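Local coordinates for acetylcholine-binding protein (Bulinus truncatus, PDB 2BJ0) that probably binds acetylcholine and related nicotinic ligands as a soluble pentameric counterpart of the extracellular domain of nicotinic acetylcholine receptors, at residues Q1-E13 with Y60-V73. Sequence-based numbering, arbitrary orientation.
Sequences QIRWTLLNQITGE and YYSSLLSSSSLDQV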
loop_
_atom_site.group_PDB
_atom_site.type_symbol
_atom_site.label_atom_id
_atom_site.label_comp_id
_atom_site.label_asym_id
_atom_site.label_seq_id
_atom_site.Cartn_x
_atom_site.Cartn_y
_atom_site.Cartn_z
ATOM N N GLN A 1 14.022 14.292 25.719
ATOM C CA GLN A 1 15.286 14.500 24.925
ATOM C C GLN A 1 15.346 15.883 24.203
ATOM O O GLN A 1 16.425 16.400 23.931
ATOM C CB GLN A 1 15.449 13.365 23.914
ATOM C CG GLN A 1 15.230 11.955 24.482
ATOM C CD GLN A 1 16.531 11.136 24.583
ATOM O OE1 GLN A 1 16.686 10.310 25.498
ATOM N NE2 GLN A 1 17.465 11.363 23.638
ATOM N N ILE A 2 14.176 16.447 23.898
ATOM C CA ILE A 2 14.002 17.717 23.183
ATOM C C ILE A 2 12.787 18.417 23.820
ATOM O O ILE A 2 12.098 17.829 24.683
ATOM C CB ILE A 2 13.690 17.447 21.690
ATOM C CG1 ILE A 2 12.486 16.509 21.560
ATOM C CG2 ILE A 2 14.901 16.856 20.957
ATOM C CD1 ILE A 2 11.910 16.406 20.144
ATOM N N ARG A 3 12.479 19.636 23.369
ATOM C CA ARG A 3 11.298 20.346 23.851
ATOM C C ARG A 3 10.020 19.793 23.216
ATOM O O ARG A 3 9.531 20.323 22.213
ATOM C CB ARG A 3 11.442 21.846 23.578
ATOM C CG ARG A 3 10.557 22.713 24.419
ATOM C CD ARG A 3 10.976 24.158 24.369
ATOM N NE ARG A 3 10.008 25.036 24.998
ATOM C CZ ARG A 3 10.244 26.312 25.256
ATOM N NH1 ARG A 3 11.427 26.844 24.939
ATOM N NH2 ARG A 3 9.302 27.066 25.823
ATOM N N TRP A 4 9.476 18.736 23.826
ATOM C CA TRP A 4 8.337 17.989 23.263
ATOM C C TRP A 4 7.087 18.805 23.044
ATOM O O TRP A 4 6.387 18.625 22.061
ATOM C CB TRP A 4 7.997 16.775 24.131
ATOM C CG TRP A 4 9.083 15.766 24.151
ATOM C CD1 TRP A 4 9.963 15.554 25.146
ATOM C CD2 TRP A 4 9.399 14.809 23.118
ATOM N NE1 TRP A 4 10.818 14.530 24.812
ATOM C CE2 TRP A 4 10.492 14.058 23.566
ATOM C CE3 TRP A 4 8.867 14.526 21.840
ATOM C CZ2 TRP A 4 11.074 13.021 22.802
ATOM C CZ3 TRP A 4 9.437 13.502 21.084
ATOM C CH2 TRP A 4 10.528 12.759 21.573
ATOM N N THR A 5 6.814 19.727 23.954
ATOM C CA THR A 5 5.667 20.598 23.802
ATOM C C THR A 5 5.783 21.534 22.599
ATOM O O THR A 5 4.783 21.984 22.081
ATOM C CB THR A 5 5.478 21.424 25.068
ATOM O OG1 THR A 5 6.765 21.802 25.564
ATOM C CG2 THR A 5 4.871 20.564 26.178
ATOM N N LEU A 6 7.001 21.873 22.181
ATOM C CA LEU A 6 7.141 22.662 20.964
ATOM C C LEU A 6 6.755 21.800 19.742
ATOM O O LEU A 6 6.110 22.267 18.813
ATOM C CB LEU A 6 8.568 23.193 20.819
ATOM C CG LEU A 6 8.826 24.069 19.588
ATOM C CD1 LEU A 6 7.883 25.230 19.486
ATOM C CD2 LEU A 6 10.242 24.569 19.673
ATOM N N LEU A 7 7.138 20.532 19.774
ATOM C CA LEU A 7 6.819 19.616 18.694
ATOM C C LEU A 7 5.312 19.557 18.489
ATOM O O LEU A 7 4.828 19.438 17.367
ATOM C CB LEU A 7 7.420 18.239 18.983
ATOM C CG LEU A 7 7.749 17.347 17.805
ATOM C CD1 LEU A 7 8.495 18.125 16.696
ATOM C CD2 LEU A 7 8.573 16.199 18.325
ATOM N N ASN A 8 4.555 19.709 19.563
ATOM C CA ASN A 8 3.112 19.770 19.438
ATOM C C ASN A 8 2.599 20.990 18.671
ATOM O O ASN A 8 1.600 20.888 17.965
ATOM C CB ASN A 8 2.461 19.692 20.825
ATOM C CG ASN A 8 2.816 18.407 21.565
ATOM O OD1 ASN A 8 3.372 17.446 20.982
ATOM N ND2 ASN A 8 2.496 18.378 22.859
ATOM N N GLN A 9 3.246 22.147 18.815
ATOM C CA GLN A 9 2.940 23.290 17.932
ATOM C C GLN A 9 3.357 22.965 16.477
ATOM O O GLN A 9 2.581 23.160 15.552
ATOM C CB GLN A 9 3.635 24.596 18.406
ATOM C CG GLN A 9 3.410 25.767 17.437
ATOM C CD GLN A 9 4.295 26.978 17.683
ATOM O OE1 GLN A 9 5.190 26.931 18.523
ATOM N NE2 GLN A 9 4.039 28.069 16.947
ATOM N N ILE A 10 4.575 22.463 16.301
ATOM C CA ILE A 10 5.160 22.129 14.995
ATOM C C ILE A 10 4.289 21.118 14.244
ATOM O O ILE A 10 3.923 21.326 13.099
ATOM C CB ILE A 10 6.602 21.603 15.185
ATOM C CG1 ILE A 10 7.543 22.730 15.637
ATOM C CG2 ILE A 10 7.135 20.932 13.895
ATOM C CD1 ILE A 10 8.953 22.283 15.955
ATOM N N THR A 11 3.931 20.017 14.901
ATOM C CA THR A 11 3.024 19.076 14.272
ATOM C C THR A 11 1.628 19.679 14.065
ATOM O O THR A 11 0.978 19.495 13.022
ATOM C CB THR A 11 2.981 17.836 15.141
ATOM O OG1 THR A 11 4.330 17.370 15.292
ATOM C CG2 THR A 11 2.233 16.698 14.408
ATOM N N GLY A 12 1.163 20.438 15.048
ATOM C CA GLY A 12 -0.123 21.102 14.923
ATOM C C GLY A 12 -0.248 22.017 13.737
ATOM O O GLY A 12 -1.345 22.170 13.208
ATOM N N GLU A 13 0.868 22.653 13.355
ATOM C CA GLU A 13 0.926 23.575 12.230
ATOM C C GLU A 13 1.358 22.878 10.940
ATOM O O GLU A 13 1.514 23.528 9.911
ATOM C CB GLU A 13 1.911 24.730 12.549
ATOM C CG GLU A 13 1.364 25.631 13.641
ATOM C CD GLU A 13 2.171 26.894 13.917
ATOM O OE1 GLU A 13 3.231 27.103 13.246
ATOM O OE2 GLU A 13 1.708 27.677 14.808
ATOM N N TYR A 60 11.553 29.463 14.338
ATOM C CA TYR A 60 10.931 29.008 15.588
ATOM C C TYR A 60 11.285 27.549 16.014
ATOM O O TYR A 60 11.186 27.228 17.196
ATOM C CB TYR A 60 9.425 29.343 15.624
ATOM C CG TYR A 60 8.420 28.293 15.138
ATOM C CD1 TYR A 60 8.004 27.261 15.973
ATOM C CD2 TYR A 60 7.837 28.400 13.888
ATOM C CE1 TYR A 60 7.049 26.322 15.547
ATOM C CE2 TYR A 60 6.881 27.477 13.442
ATOM C CZ TYR A 60 6.493 26.442 14.284
ATOM O OH TYR A 60 5.554 25.537 13.844
ATOM N N TYR A 61 11.736 26.716 15.061
ATOM C CA TYR A 61 12.187 25.338 15.321
ATOM C C TYR A 61 13.444 25.277 16.177
ATOM O O TYR A 61 13.714 24.251 16.807
ATOM C CB TYR A 61 12.464 24.531 14.020
ATOM C CG TYR A 61 11.283 24.153 13.127
ATOM C CD1 TYR A 61 9.995 24.662 13.337
ATOM C CD2 TYR A 61 11.482 23.310 12.023
ATOM C CE1 TYR A 61 8.927 24.342 12.465
ATOM C CE2 TYR A 61 10.430 22.978 11.162
ATOM C CZ TYR A 61 9.171 23.491 11.380
ATOM O OH TYR A 61 8.153 23.149 10.509
ATOM N N SER A 62 14.224 26.356 16.205
ATOM C CA SER A 62 15.513 26.319 16.931
ATOM C C SER A 62 15.357 26.028 18.433
ATOM O O SER A 62 16.282 25.549 19.069
ATOM C CB SER A 62 16.277 27.635 16.763
ATOM O OG SER A 62 15.595 28.690 17.427
ATOM N N SER A 63 14.190 26.322 18.991
ATOM C CA SER A 63 13.939 26.085 20.401
ATOM C C SER A 63 13.708 24.613 20.715
ATOM O O SER A 63 13.476 24.239 21.859
ATOM C CB SER A 63 12.735 26.891 20.844
ATOM O OG SER A 63 13.122 28.236 20.978
ATOM N N LEU A 64 13.742 23.781 19.686
ATOM C CA LEU A 64 13.523 22.365 19.869
ATOM C C LEU A 64 14.730 21.782 20.577
ATOM O O LEU A 64 14.605 20.835 21.344
ATOM C CB LEU A 64 13.310 21.696 18.505
ATOM C CG LEU A 64 12.592 20.351 18.373
ATOM C CD1 LEU A 64 11.155 20.334 18.954
ATOM C CD2 LEU A 64 12.577 19.972 16.895
ATOM N N LEU A 65 15.890 22.383 20.338
ATOM C CA LEU A 65 17.167 21.829 20.781
ATOM C C LEU A 65 17.948 22.672 21.783
ATOM O O LEU A 65 18.707 22.116 22.573
ATOM C CB LEU A 65 18.073 21.564 19.575
ATOM C CG LEU A 65 17.698 20.384 18.680
ATOM C CD1 LEU A 65 18.771 20.212 17.632
ATOM C CD2 LEU A 65 17.499 19.088 19.490
ATOM N N SER A 66 17.778 23.992 21.728
ATOM C CA SER A 66 18.578 24.976 22.484
ATOM C C SER A 66 19.095 24.563 23.891
ATOM O O SER A 66 20.173 25.008 24.313
ATOM C CB SER A 66 17.843 26.326 22.542
ATOM O OG SER A 66 16.517 26.151 23.020
ATOM N N SER A 67 18.337 23.717 24.595
ATOM C CA SER A 67 18.755 23.210 25.905
ATOM C C SER A 67 18.862 21.677 25.970
ATOM O O SER A 67 18.514 21.050 26.974
ATOM C CB SER A 67 17.813 23.732 26.995
ATOM O OG SER A 67 16.472 23.399 26.685
ATOM N N SER A 68 19.352 21.072 24.896
ATOM C CA SER A 68 19.604 19.641 24.893
ATOM C C SER A 68 21.020 19.394 24.383
ATOM O O SER A 68 21.625 20.264 23.718
ATOM C CB SER A 68 18.564 18.892 24.048
ATOM O OG SER A 68 18.877 18.961 22.671
ATOM N N SER A 69 21.549 18.216 24.708
ATOM C CA SER A 69 22.901 17.840 24.322
ATOM C C SER A 69 23.021 17.743 22.806
ATOM O O SER A 69 23.991 18.263 22.222
ATOM C CB SER A 69 23.296 16.527 24.995
ATOM O OG SER A 69 22.157 15.836 25.500
ATOM N N LEU A 70 22.008 17.113 22.190
ATOM C CA LEU A 70 21.892 16.921 20.733
ATOM C C LEU A 70 22.187 18.193 19.923
ATOM O O LEU A 70 21.604 19.239 20.197
ATOM C CB LEU A 70 20.478 16.416 20.384
ATOM C CG LEU A 70 19.897 15.122 20.968
ATOM C CD1 LEU A 70 18.492 14.907 20.476
ATOM C CD2 LEU A 70 20.728 13.920 20.612
ATOM N N ASP A 71 23.074 18.088 18.931
ATOM C CA ASP A 71 23.374 19.205 18.010
ATOM C C ASP A 71 22.358 19.277 16.873
ATOM O O ASP A 71 22.195 20.318 16.224
ATOM C CB ASP A 71 24.790 19.081 17.418
ATOM C CG ASP A 71 25.832 18.699 18.467
ATOM O OD1 ASP A 71 25.841 19.338 19.560
ATOM O OD2 ASP A 71 26.665 17.760 18.297
ATOM N N GLN A 72 21.716 18.143 16.620
ATOM C CA GLN A 72 20.623 18.050 15.674
ATOM C C GLN A 72 19.746 16.850 16.034
ATOM O O GLN A 72 20.133 16.021 16.861
ATOM C CB GLN A 72 21.145 17.921 14.257
ATOM C CG GLN A 72 22.163 16.831 14.082
ATOM C CD GLN A 72 22.787 16.891 12.723
ATOM O OE1 GLN A 72 23.101 17.988 12.220
ATOM N NE2 GLN A 72 22.968 15.726 12.102
ATOM N N VAL A 73 18.551 16.808 15.449
ATOM C CA VAL A 73 17.607 15.745 15.740
ATOM C C VAL A 73 16.945 15.324 14.439
ATOM O O VAL A 73 16.573 16.164 13.600
ATOM C CB VAL A 73 16.575 16.132 16.880
ATOM C CG1 VAL A 73 15.624 17.175 16.446
ATOM C CG2 VAL A 73 15.800 14.890 17.393
HETATM O O HOH W 1 14.229 25.221 24.452
HETATM O O HOH W 2 5.227 22.275 10.850
#
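Leu64 supplies the hydrocarbon centre of this contact: its CD1 reaches the helix flank formed by Leu6, Leu7 and Ile10, 4.1 Å from Leu7 CD1. Leu64 CG stands anti to the backbone N (chi1 -158°), and leucine, branching only at CG, is long enough to carry a methyl across to the helix. Ile2 runs alongside Leu64, a beta-branched residue whose two arms serve different neighbours. Ile2 CD1 packs on Leu64, while its CG2 lies 3.7 Å from Leu65 CD2 and also touches Leu70 and Val73. Further along, Ile10 packs against two tyrosines, CG1 lying against Tyr60 CE1 and CD1 meeting Tyr61 CD1 at 3.7 Å; the rings also meet each other, Tyr61 bringing CD1 over a Tyr60 face.

Helix 4-12 is the N-terminal helix typical of Cys-loop receptor ligand-binding domains, set at one end of the beta-sandwich subunit; here it packs on the loop leading into strand 72-76. A second subunit packs against Gln1 and Trp4, and Trp4 of a third against Glu13.

Tyrosine suits position 60 by offering a flat ring to the Gln9 amide and a hydroxyl that reaches Glu13. The amide lies over one face, the planes only 24° apart, with Gln9 CD 3.5 Å from Tyr60 CE1; Leu6 CD1 approaches the ring edge. Gln9 NE2 donates nearly straight (171°) to Glu13 OE2, approaching from above the carboxylate plane, which helps fix the amide's rotation. Glu13 OE1 lies 2.9 Å from Tyr60 OH. Were Tyr60 shortened to an alanine, the Gln9 amide would probably lose the ring it lies on, and a gap would open beside Leu6 and Ile10.

Backbone and water-mediated links complete the contact: Arg3 N, at the helix N-cap, donates to Leu64 O at 3.2 Å. One water joins Arg3 NH1 to Ser63 O and Ser66 OG; another bridges Ile10 O and Tyr61 OH.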